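Local atomic coordinates of 4-aminobutyrate transaminase (Acinetobacter baumannii, PDB entry 6WOP), a protein that probably catalyses the pyridoxal-phosphate-dependent transfer of the amino group of 4-aminobutyrate to 2-oxoglutarate, as a class-III aminotransferase. Residues P99-A104 / E259-L264. Sequence-based numbering, arbitrary orientation.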
loop_
_atom_site.group_PDB
_atom_site.type_symbol
_atom_site.label_atom_id
_atom_site.label_comp_id
_atom_site.label_asym_id
_atom_site.label_seq_id
_atom_site.Cartn_x
_atom_site.Cartn_y
_atom_site.Cartn_z
ATOM N N PRO A 99 -2.178 2.891 -34.085
ATOM C CA PRO A 99 -1.974 1.454 -34.379
ATOM C C PRO A 99 -2.592 0.546 -33.308
ATOM O O PRO A 99 -1.931 0.021 -32.425
ATOM C CB PRO A 99 -0.444 1.326 -34.426
ATOM C CG PRO A 99 0.075 2.492 -33.618
ATOM C CD PRO A 99 -0.921 3.623 -33.794
ATOM N N ILE A 100 -3.888 0.312 -33.436
ATOM C CA ILE A 100 -4.717 -0.424 -32.479
ATOM C C ILE A 100 -5.406 -1.526 -33.277
ATOM O O ILE A 100 -5.900 -1.278 -34.379
ATOM C CB ILE A 100 -5.774 0.489 -31.800
ATOM C CG1 ILE A 100 -5.108 1.549 -30.876
ATOM C CG2 ILE A 100 -6.896 -0.382 -31.062
ATOM C CD1 ILE A 100 -4.293 0.884 -29.704
ATOM N N ALA A 101 -5.473 -2.714 -32.717
ATOM C CA ALA A 101 -6.116 -3.833 -33.398
ATOM C C ALA A 101 -7.630 -3.745 -33.205
ATOM O O ALA A 101 -8.118 -3.811 -32.069
ATOM C CB ALA A 101 -5.571 -5.162 -32.865
ATOM N N GLY A 102 -8.373 -3.633 -34.320
ATOM C CA GLY A 102 -9.819 -3.584 -34.268
ATOM C C GLY A 102 -10.257 -2.155 -34.006
ATOM O O GLY A 102 -9.417 -1.267 -33.999
ATOM N N PRO A 103 -11.542 -1.908 -33.755
ATOM C CA PRO A 103 -12.010 -0.526 -33.578
ATOM C C PRO A 103 -11.373 0.115 -32.351
ATOM O O PRO A 103 -11.256 -0.514 -31.299
ATOM C CB PRO A 103 -13.518 -0.681 -33.375
ATOM C CG PRO A 103 -13.810 -2.092 -33.646
ATOM C CD PRO A 103 -12.600 -2.881 -33.465
ATOM N N ALA A 104 -10.990 1.374 -32.491
ATOM C CA ALA A 104 -10.372 2.079 -31.373
ATOM C C ALA A 104 -11.350 3.085 -30.777
ATOM O O ALA A 104 -12.326 3.497 -31.418
ATOM C CB ALA A 104 -9.084 2.763 -31.826
ATOM N N GLU A 259 5.446 -4.312 -35.856
ATOM C CA GLU A 259 4.349 -5.233 -36.142
ATOM C C GLU A 259 3.464 -5.399 -34.918
ATOM O O GLU A 259 2.244 -5.577 -35.034
ATOM C CB GLU A 259 4.911 -6.607 -36.542
ATOM C CG GLU A 259 5.405 -6.686 -37.969
ATOM C CD GLU A 259 5.575 -8.147 -38.388
ATOM O OE1 GLU A 259 5.136 -9.065 -37.635
ATOM O OE2 GLU A 259 6.146 -8.356 -39.491
ATOM N N THR A 260 4.103 -5.478 -33.764
ATOM C CA THR A 260 3.377 -5.687 -32.526
ATOM C C THR A 260 2.501 -4.487 -32.236
ATOM O O THR A 260 2.958 -3.339 -32.337
ATOM C CB THR A 260 4.372 -5.882 -31.368
ATOM O OG1 THR A 260 5.284 -6.960 -31.672
ATOM C CG2 THR A 260 3.634 -6.112 -30.032
ATOM N N LYS A 261 1.269 -4.745 -31.786
ATOM C CA LYS A 261 0.364 -3.677 -31.391
ATOM C C LYS A 261 0.092 -3.678 -29.886
ATOM O O LYS A 261 -0.132 -4.727 -29.268
ATOM C CB LYS A 261 -0.961 -3.810 -32.123
ATOM C CG LYS A 261 -0.891 -3.427 -33.599
ATOM C CD LYS A 261 -2.288 -3.483 -34.183
ATOM C CE LYS A 261 -2.242 -3.978 -35.613
ATOM N NZ LYS A 261 -1.106 -3.332 -36.294
ATOM N N ALA A 262 0.061 -2.486 -29.323
ATOM C CA ALA A 262 -0.321 -2.260 -27.931
ATOM C C ALA A 262 -1.841 -2.195 -27.807
ATOM O O ALA A 262 -2.550 -1.884 -28.775
ATOM C CB ALA A 262 0.267 -0.926 -27.456
ATOM N N ASP A 263 -2.349 -2.490 -26.600
ATOM C CA ASP A 263 -3.774 -2.412 -26.364
ATOM C C ASP A 263 -4.219 -0.986 -26.103
ATOM O O ASP A 263 -5.378 -0.648 -26.372
ATOM C CB ASP A 263 -4.147 -3.254 -25.126
ATOM C CG ASP A 263 -3.822 -4.713 -25.318
ATOM O OD1 ASP A 263 -4.628 -5.376 -26.002
ATOM O OD2 ASP A 263 -2.771 -5.191 -24.788
ATOM N N LEU A 264 -3.337 -0.191 -25.477
ATOM C CA LEU A 264 -3.550 1.206 -25.105
ATOM C C LEU A 264 -2.324 2.036 -25.479
ATOM O O LEU A 264 -1.178 1.574 -25.331
ATOM C CB LEU A 264 -3.798 1.354 -23.587
ATOM C CG LEU A 264 -5.007 0.600 -23.070
ATOM C CD1 LEU A 264 -5.005 0.386 -21.547
ATOM C CD2 LEU A 264 -6.278 1.469 -23.422
HETATM O O HOH W 1 0.396 -0.269 -31.267
HETATM O O HOH W 2 -4.458 -3.247 -30.117
#
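Ile100 and Ala101 meet Lys261 and Ala262 in a water-bridged loop-to-loop contact at one end of the seven-stranded mixed sheet of the PLP-dependent aminotransferase fold. Residues 99-104 lead from helix 85-97 into strand 104-109, at the sheet's margin; residues 259-264 lead into strand 264-267, two places further in, with strand 278-283 between them. No direct hydrogen bond joins the loops; two waters make the polar link. One donates to Pro99 O (2.6 Å) and accepts from Ala262 N; the other accepts from Ala101 N and donates to Ala262 O at 2.7 Å. Both backbone polar groups of Ala262 are thus engaged by water.

The aliphatic part of Lys261 lies alongside the 99-101 backbone, with CG 3.8 Å from Pro99 O and CD 3.6 Å from Ala101 N. Ala101 CB adds an apolar touch to the same CD, at 3.9 Å. The CB of Asp263 points away from the 99-104 loop, and its carboxylate forms salt bridges with Arg283 (through OD1) and Arg227 (through OD2); OD2 also accepts from Leu237 N, tying the 259-264 loop to strands 236-240 and 278-283 and to helix 220-233. Although the CB of Ile100 points away from that loop, CG1 stands anti to the carbonyl carbon (chi1 -67°), and the turn at chi2 (-61°) brings CD1 to 3.4 Å from Ala262 O and 3.8 Å from Asp263 O.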